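Local coordinates for N-terminal acetyltransferase-like protein (Chaetomium thermophilum, PDB 5NNP) that probably serves as the auxiliary subunit of an N-terminal acetyltransferase complex, a long TPR-type helical scaffold that embraces partner proteins, at residues A[189-194]-A[216-221]; A[454-459]-A[498-503]; A[505-510]-A[565-570]. One frame throughout, in Å; residues are numbered along the deposited sequence.

Interaction 1: residues A[189-194]-A[216-221]; sequences EALLYK and KHCLDR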
# COMPACT_ATOMS: atom_id res chain seq x y z
N GLU A 189 4.11 15.62 -18.49
CA GLU A 189 4.50 15.12 -17.18
C GLU A 189 5.71 15.83 -16.60
O GLU A 189 5.77 16.06 -15.39
CB GLU A 189 4.77 13.62 -17.27
CG GLU A 189 3.48 12.80 -17.37
CD GLU A 189 2.55 13.03 -16.19
OE1 GLU A 189 3.00 12.89 -15.03
OE2 GLU A 189 1.37 13.35 -16.41
N ALA A 190 6.66 16.20 -17.47
CA ALA A 190 7.85 16.90 -17.01
C ALA A 190 7.50 18.29 -16.50
O ALA A 190 8.10 18.76 -15.54
CB ALA A 190 8.88 16.99 -18.11
N LEU A 191 6.54 18.95 -17.14
CA LEU A 191 6.08 20.26 -16.68
C LEU A 191 5.40 20.17 -15.30
O LEU A 191 5.68 20.97 -14.41
CB LEU A 191 5.12 20.88 -17.69
CG LEU A 191 5.73 21.36 -19.01
CD1 LEU A 191 4.66 21.55 -20.06
CD2 LEU A 191 6.53 22.65 -18.83
N LEU A 192 4.55 19.16 -15.11
CA LEU A 192 3.87 19.06 -13.83
C LEU A 192 4.85 18.70 -12.71
O LEU A 192 4.75 19.22 -11.59
CB LEU A 192 2.75 18.03 -13.91
CG LEU A 192 1.56 18.37 -14.81
CD1 LEU A 192 0.57 17.21 -14.84
CD2 LEU A 192 0.85 19.67 -14.39
N TYR A 193 5.81 17.83 -13.00
CA TYR A 193 6.81 17.46 -12.00
C TYR A 193 7.58 18.68 -11.50
O TYR A 193 7.69 18.89 -10.28
CB TYR A 193 7.76 16.40 -12.57
CG TYR A 193 8.87 15.98 -11.63
CD1 TYR A 193 8.59 15.55 -10.34
CD2 TYR A 193 10.21 16.00 -12.04
CE1 TYR A 193 9.61 15.16 -9.47
CE2 TYR A 193 11.23 15.61 -11.18
CZ TYR A 193 10.93 15.19 -9.90
OH TYR A 193 11.96 14.81 -9.07
N LYS A 194 8.08 19.50 -12.43
CA LYS A 194 8.72 20.77 -12.09
C LYS A 194 7.78 21.66 -11.27
O LYS A 194 8.21 22.29 -10.30
CB LYS A 194 9.17 21.52 -13.35
CG LYS A 194 9.71 22.97 -13.09
CD LYS A 194 10.02 23.73 -14.40
CE LYS A 194 10.57 25.11 -14.15
NZ LYS A 194 10.77 25.91 -15.42
N LYS A 216 -0.87 24.89 -18.56
CA LYS A 216 -2.29 25.10 -18.81
C LYS A 216 -2.94 23.93 -19.54
O LYS A 216 -4.04 23.51 -19.20
CB LYS A 216 -2.49 26.39 -19.60
CG LYS A 216 -3.93 26.74 -19.83
CD LYS A 216 -4.07 28.03 -20.59
CE LYS A 216 -5.54 28.40 -20.68
NZ LYS A 216 -5.77 29.54 -21.60
N HIS A 217 -2.23 23.41 -20.54
CA HIS A 217 -2.79 22.39 -21.40
C HIS A 217 -2.23 20.99 -21.16
O HIS A 217 -2.32 20.15 -22.04
CB HIS A 217 -2.55 22.78 -22.87
CG HIS A 217 -3.04 24.15 -23.22
ND1 HIS A 217 -4.38 24.45 -23.35
CD2 HIS A 217 -2.37 25.30 -23.46
CE1 HIS A 217 -4.51 25.73 -23.66
NE2 HIS A 217 -3.31 26.26 -23.73
N CYS A 218 -1.65 20.75 -19.99
CA CYS A 218 -1.14 19.41 -19.68
C CYS A 218 -2.26 18.37 -19.75
O CYS A 218 -3.43 18.69 -19.55
CB CYS A 218 -0.48 19.39 -18.30
SG CYS A 218 1.01 20.41 -18.20
N LEU A 219 -1.90 17.13 -20.04
CA LEU A 219 -2.86 16.07 -20.32
C LEU A 219 -3.50 15.52 -19.04
O LEU A 219 -4.64 15.06 -19.04
CB LEU A 219 -2.19 14.94 -21.11
CG LEU A 219 -1.63 15.43 -22.45
CD1 LEU A 219 -0.90 14.33 -23.20
CD2 LEU A 219 -2.70 16.00 -23.31
N ASP A 220 -2.75 15.56 -17.94
CA ASP A 220 -3.28 15.14 -16.66
C ASP A 220 -4.22 16.23 -16.13
O ASP A 220 -3.82 17.09 -15.36
CB ASP A 220 -2.13 14.87 -15.69
CG ASP A 220 -2.59 14.22 -14.39
OD1 ASP A 220 -3.81 14.20 -14.13
OD2 ASP A 220 -1.73 13.73 -13.62
N ARG A 221 -5.48 16.17 -16.55
CA ARG A 221 -6.42 17.26 -16.31
C ARG A 221 -6.76 17.45 -14.82
O ARG A 221 -6.83 18.59 -14.33
CB ARG A 221 -7.71 17.04 -17.11
CG ARG A 221 -7.57 17.24 -18.63
CD ARG A 221 -6.92 18.57 -19.01
NE ARG A 221 -7.59 19.74 -18.45
CZ ARG A 221 -7.00 20.93 -18.27
NH1 ARG A 221 -5.71 21.09 -18.61
NH2 ARG A 221 -7.68 21.95 -17.75
O HOH W 1 0.30 15.26 -18.09
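The N-cap turn that opens helix 221-234 folds against the flank of helix 185-200, within the TPR-like run of paired helices, by setting Cys218 and Asp220 onto Glu189, Leu191 and Leu192. It illustrates how a linker between helices can be sealed by one apolar patch and one patch of charge. Leu192 carries the apolar half. Its CD2 methyl lies 3.9 Å from Cys218 SG, while its other methyl, CD1, rests 3.7 Å from Asp220 CB, and the leucine thereby touches both inward-facing residues of the loop. Leu191 joins in with its CB, 4.2 Å from Cys218 SG, and Val224 of helix 221-234 closes over Leu192 and Cys218.

The charged half would look unfavourable on its own, for Glu189 OE2 and Asp220 OD2 are like charges 4.2 Å apart, their carboxylate planes 29° from one another. Arg538 makes a salt bridge to each acid and so probably offsets the repulsion. Asp220 has CG anti to its nitrogen (chi1 -171°), a setting from which OD1 makes a weak capping bond to Ala223 N while OD2 turns to the arginine. Both acids also pack on a polar side chain of another protein chain, which places this corner at an interface between subunits. The loop's shape is held from within: Arg221 NH1 reaches back to Lys216 O at 3.0 Å. The last link between the segments is a water that donates to Glu189 OE2 at 2.8 Å and accepts from Asp220 N at 3.1 Å.

Interaction 2: residues A[454-459]-A[498-503]; sequences RNNENE and QRRGNT
Asn456 and Arg499 both hold CG anti to the carbonyl carbon, and the arginine chain then bends at chi3 (-66°), which brings its guanidinium edge round to the asparagine amide. The two flat groups are nearly coplanar, and Arg499 NE meets a lone pair of Asn456 OD1 in the carbonyl plane at 2.7 Å, with an N-H...O angle of 157°. A second, weak bond runs from Arg499 NH2 to the same oxygen at 3.2 Å. As NH2 is also bonded to Leu453 O, the guanidinium spans both the side chain of the turn and the end of the helix before it. With an alanine here in place of Asn456, Arg499 NE would probably be left without its acceptor and the guanidinium, its bond to Leu453 O remaining, would be freer to swing.

Arg500 serves the other end of the turn. Its NH1 gives a bond to Asn458 OD1 at 2.8 Å, arriving from above the carbonyl plane and not along a lone pair; Asp493 takes ND2 of that amide and so fixes its rotation. A salt bridge joins Arg500 to Glu459, although the very short spacing modelled there is doubtful in its exact length. These groups lie largely at the surface, where two consecutive arginines divide the work, Arg499 taking the turn and Arg500 the first residues of helix 458-465. The principle at work is the pairing of helix ends: Schellman motifs, with Asn456 and Gly501 at positive phi, close helices 442-454 and 487-499, and their turns meet side by side as in an alpha-alpha solenoid.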
# COMPACT_ATOMS: atom_id res chain seq x y z
N ARG A 454 -11.46 -18.09 13.51
CA ARG A 454 -11.83 -17.53 14.80
C ARG A 454 -12.34 -18.61 15.75
O ARG A 454 -12.23 -18.47 16.97
CB ARG A 454 -12.88 -16.43 14.64
CG ARG A 454 -12.36 -15.17 14.00
CD ARG A 454 -11.21 -14.60 14.81
NE ARG A 454 -10.63 -13.40 14.20
CZ ARG A 454 -11.08 -12.17 14.37
NH1 ARG A 454 -12.15 -11.94 15.13
NH2 ARG A 454 -10.47 -11.15 13.79
N ASN A 455 -12.89 -19.69 15.19
CA ASN A 455 -13.31 -20.85 15.97
C ASN A 455 -12.22 -21.93 16.03
O ASN A 455 -12.47 -23.07 16.39
CB ASN A 455 -14.59 -21.43 15.40
CG ASN A 455 -15.25 -22.42 16.33
OD1 ASN A 455 -15.19 -22.27 17.54
ND2 ASN A 455 -15.90 -23.42 15.77
N ASN A 456 -11.00 -21.53 15.68
CA ASN A 456 -9.84 -22.40 15.68
C ASN A 456 -9.96 -23.63 14.80
O ASN A 456 -9.35 -24.64 15.11
CB ASN A 456 -9.50 -22.82 17.10
CG ASN A 456 -8.95 -21.69 17.93
OD1 ASN A 456 -8.67 -20.61 17.41
ND2 ASN A 456 -8.79 -21.92 19.23
N GLU A 457 -10.72 -23.54 13.71
CA GLU A 457 -10.79 -24.66 12.77
C GLU A 457 -9.94 -24.44 11.53
O GLU A 457 -10.47 -24.26 10.42
CB GLU A 457 -12.24 -24.92 12.35
CG GLU A 457 -13.14 -25.45 13.45
CD GLU A 457 -14.58 -25.49 13.01
OE1 GLU A 457 -15.02 -26.55 12.51
OE2 GLU A 457 -15.28 -24.45 13.14
N ASN A 458 -8.62 -24.47 11.70
CA ASN A 458 -7.70 -24.12 10.61
C ASN A 458 -7.89 -24.96 9.36
O ASN A 458 -8.03 -24.44 8.25
CB ASN A 458 -6.26 -24.26 11.09
CG ASN A 458 -5.97 -23.38 12.28
OD1 ASN A 458 -6.53 -23.57 13.37
ND2 ASN A 458 -5.11 -22.39 12.09
N GLU A 459 -7.90 -26.27 9.54
CA GLU A 459 -7.93 -27.18 8.41
C GLU A 459 -9.24 -27.03 7.63
O GLU A 459 -9.25 -27.10 6.39
CB GLU A 459 -7.70 -28.61 8.90
CG GLU A 459 -8.21 -28.86 10.30
CD GLU A 459 -7.15 -28.69 11.37
OE1 GLU A 459 -7.35 -27.83 12.25
OE2 GLU A 459 -6.15 -29.42 11.36
N GLN A 498 -1.48 -20.53 16.89
CA GLN A 498 -0.89 -20.15 18.16
C GLN A 498 -1.85 -20.49 19.28
O GLN A 498 -1.44 -21.02 20.30
CB GLN A 498 -0.53 -18.67 18.17
CG GLN A 498 0.24 -18.21 19.38
CD GLN A 498 0.80 -16.81 19.20
OE1 GLN A 498 1.09 -16.38 18.07
NE2 GLN A 498 0.94 -16.09 20.29
N ARG A 499 -3.13 -20.20 19.08
CA ARG A 499 -4.16 -20.49 20.08
C ARG A 499 -4.30 -21.98 20.36
O ARG A 499 -4.77 -22.38 21.43
CB ARG A 499 -5.52 -19.94 19.64
CG ARG A 499 -5.67 -18.44 19.78
CD ARG A 499 -7.13 -18.03 19.68
NE ARG A 499 -7.70 -18.26 18.36
CZ ARG A 499 -7.58 -17.43 17.33
NH1 ARG A 499 -6.89 -16.30 17.47
NH2 ARG A 499 -8.14 -17.72 16.16
N ARG A 500 -3.90 -22.80 19.40
CA ARG A 500 -4.01 -24.25 19.55
C ARG A 500 -2.73 -24.82 20.14
O ARG A 500 -2.64 -26.01 20.43
CB ARG A 500 -4.32 -24.91 18.22
CG ARG A 500 -5.68 -24.54 17.69
CD ARG A 500 -5.82 -24.95 16.23
NE ARG A 500 -5.72 -26.39 16.05
CZ ARG A 500 -6.11 -27.02 14.94
NH1 ARG A 500 -6.63 -26.33 13.94
NH2 ARG A 500 -5.98 -28.33 14.84
N GLY A 501 -1.74 -23.95 20.32
CA GLY A 501 -0.47 -24.37 20.87
C GLY A 501 0.58 -24.76 19.84
O GLY A 501 1.62 -25.27 20.21
N ASN A 502 0.31 -24.52 18.56
CA ASN A 502 1.23 -24.94 17.51
C ASN A 502 2.25 -23.84 17.17
O ASN A 502 2.16 -23.18 16.13
CB ASN A 502 0.46 -25.34 16.24
CG ASN A 502 1.28 -26.23 15.31
OD1 ASN A 502 2.50 -26.10 15.22
ND2 ASN A 502 0.61 -27.14 14.61
N THR A 503 3.22 -23.67 18.07
CA THR A 503 4.23 -22.62 17.93
C THR A 503 4.92 -22.66 16.57
O THR A 503 5.24 -21.62 16.01
CB THR A 503 5.29 -22.74 19.05
OG1 THR A 503 4.62 -22.91 20.30
CG2 THR A 503 6.15 -21.50 19.13

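Interaction 3: residues A[505-510]-A[565-570]; sequences LALKRY and NLYLSM
Leu507 and Leu566 form the middle of a contact between two helices that run roughly antiparallel, the axes of the short segments making 147° and approaching to 11.2 Å. Contacts between aliphatic groups form the first set. Leu566 has CG anti to its backbone nitrogen (chi1 -180°), which sends its CD2 methyl out towards helix 503-523, where it lies 3.7 Å from Ala506 CB and 3.7 Å from Leu507 CD2. The small alanine thus receives the tip of the leucine while the larger Leu507 flanks it. Further along, Leu507 CD1 and Met570 SD meet tip to tip at 3.7 Å, the methionine chain being bent at its last torsion.

Contacts with aromatic rings form the second group, and the two tyrosines are used in different ways. Leu507 CD2 stands over one face of Tyr567 in a CH-pi contact, 3.9 Å from the ring centroid and 21° off the normal, displaced toward the phenolic end of the ring. Tyr510, by contrast, offers its edge: CE2 comes to 4.0 Å from Leu566 CD2, and the two side chains cross at about a right angle. One leucine methyl of each helix therefore finds an aromatic partner on the other.

Polar bonds lie at the margins. Tyr567 OH is hydrogen-bonded to His511, and Tyr510 OH probably to Gln498 of helix 487-499. Helix 654-668 packs on Tyr567 through Pro654, Ala658 and Phe661. Such layering, in which a helix whose inner face is buried packs on a helix distant in sequence as well as on its immediate predecessor, is consistent with the all-helical, TPR-type scaffold expected of this auxiliary-subunit family.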
# COMPACT_ATOMS: atom_id res chain seq x y z
N LEU A 505 3.83 -23.70 13.41
CA LEU A 505 3.10 -23.15 12.26
C LEU A 505 2.73 -21.70 12.49
O LEU A 505 2.60 -20.92 11.55
CB LEU A 505 1.84 -23.96 11.98
CG LEU A 505 1.98 -25.40 11.53
CD1 LEU A 505 0.59 -25.99 11.45
CD2 LEU A 505 2.71 -25.53 10.19
N ALA A 506 2.55 -21.32 13.75
CA ALA A 506 2.30 -19.93 14.07
C ALA A 506 3.48 -19.07 13.62
O ALA A 506 3.30 -18.09 12.91
CB ALA A 506 2.04 -19.76 15.55
N LEU A 507 4.70 -19.46 14.02
CA LEU A 507 5.88 -18.68 13.65
C LEU A 507 6.08 -18.68 12.13
O LEU A 507 6.43 -17.64 11.53
CB LEU A 507 7.14 -19.23 14.34
CG LEU A 507 7.34 -18.96 15.84
CD1 LEU A 507 8.53 -19.73 16.34
CD2 LEU A 507 7.53 -17.49 16.13
N LYS A 508 5.85 -19.83 11.51
CA LYS A 508 6.03 -19.97 10.07
C LYS A 508 5.17 -18.94 9.34
O LYS A 508 5.64 -18.27 8.42
CB LYS A 508 5.69 -21.39 9.62
CG LYS A 508 5.91 -21.64 8.14
CD LYS A 508 7.36 -21.39 7.76
CE LYS A 508 7.66 -21.87 6.34
NZ LYS A 508 9.12 -21.84 6.04
N ARG A 509 3.92 -18.80 9.77
CA ARG A 509 3.00 -17.82 9.18
C ARG A 509 3.49 -16.39 9.36
O ARG A 509 3.56 -15.62 8.39
CB ARG A 509 1.60 -17.96 9.78
CG ARG A 509 1.00 -19.33 9.59
CD ARG A 509 0.69 -19.57 8.11
NE ARG A 509 0.09 -20.89 7.93
CZ ARG A 509 0.79 -22.00 7.68
NH1 ARG A 509 2.10 -21.95 7.57
NH2 ARG A 509 0.16 -23.16 7.55
N TYR A 510 3.82 -16.02 10.60
CA TYR A 510 4.32 -14.68 10.89
C TYR A 510 5.59 -14.39 10.06
O TYR A 510 5.73 -13.30 9.48
CB TYR A 510 4.61 -14.51 12.39
CG TYR A 510 3.42 -14.80 13.28
CD1 TYR A 510 2.12 -14.52 12.84
CD2 TYR A 510 3.57 -15.38 14.54
CE1 TYR A 510 1.02 -14.78 13.63
CE2 TYR A 510 2.47 -15.65 15.34
CZ TYR A 510 1.20 -15.35 14.88
OH TYR A 510 0.09 -15.62 15.67
N ASN A 565 5.46 -11.23 20.60
CA ASN A 565 4.75 -11.82 21.74
C ASN A 565 4.94 -13.34 21.87
O ASN A 565 5.04 -13.86 22.99
CB ASN A 565 3.26 -11.49 21.65
CG ASN A 565 2.96 -10.07 22.07
OD1 ASN A 565 3.71 -9.46 22.84
ND2 ASN A 565 1.84 -9.54 21.57
N LEU A 566 5.01 -14.04 20.75
CA LEU A 566 5.17 -15.49 20.77
C LEU A 566 6.60 -15.90 21.13
O LEU A 566 6.81 -16.92 21.78
CB LEU A 566 4.77 -16.10 19.42
CG LEU A 566 4.87 -17.62 19.26
CD1 LEU A 566 4.16 -18.36 20.40
CD2 LEU A 566 4.31 -18.05 17.89
N TYR A 567 7.59 -15.09 20.72
CA TYR A 567 8.98 -15.36 21.12
C TYR A 567 9.18 -15.08 22.61
O TYR A 567 9.90 -15.81 23.29
CB TYR A 567 9.97 -14.52 20.29
CG TYR A 567 10.28 -15.07 18.91
CD1 TYR A 567 10.79 -16.36 18.75
CD2 TYR A 567 10.10 -14.30 17.76
CE1 TYR A 567 11.09 -16.87 17.50
CE2 TYR A 567 10.39 -14.81 16.50
CZ TYR A 567 10.89 -16.09 16.38
OH TYR A 567 11.19 -16.59 15.14
N LEU A 568 8.56 -14.01 23.10
CA LEU A 568 8.56 -13.67 24.51
C LEU A 568 8.00 -14.83 25.34
O LEU A 568 8.53 -15.19 26.40
CB LEU A 568 7.73 -12.42 24.76
CG LEU A 568 8.47 -11.09 24.64
CD1 LEU A 568 7.48 -9.93 24.66
CD2 LEU A 568 9.50 -10.98 25.76
N SER A 569 6.90 -15.39 24.85
CA SER A 569 6.28 -16.54 25.49
C SER A 569 7.23 -17.73 25.49
O SER A 569 7.43 -18.37 26.51
CB SER A 569 4.97 -16.90 24.78
OG SER A 569 4.62 -18.25 25.02
N MET A 570 7.83 -18.01 24.33
CA MET A 570 8.80 -19.10 24.20
C MET A 570 10.00 -18.90 25.12
O MET A 570 10.59 -19.87 25.58
CB MET A 570 9.27 -19.24 22.76
CG MET A 570 8.20 -19.68 21.78
SD MET A 570 8.73 -19.42 20.07
CE MET A 570 10.15 -20.52 19.97

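Interactions 2 and 3 adjoin, their centres 12 Å apart, because helices 487-499 and 503-523 follow one another, and Gln498 and Thr503 of interaction 2 touch residues of interaction 3. Gln498 OE1 probably hydrogen-bonds Tyr510 OH at 2.7 Å, and Thr503 CG2 packs on Met570 SD, so a surface pairing of turns passes directly into a buried helix seam. Interaction 1 lies across the centre of the chain, its centre 53 Å from that of interaction 2 and 50 Å from that of interaction 3. It alone of the three is touched by another protein chain. Glycerol molecules, probably from crystallisation, sit about 3 Å from the side chains of Glu189 and Arg454.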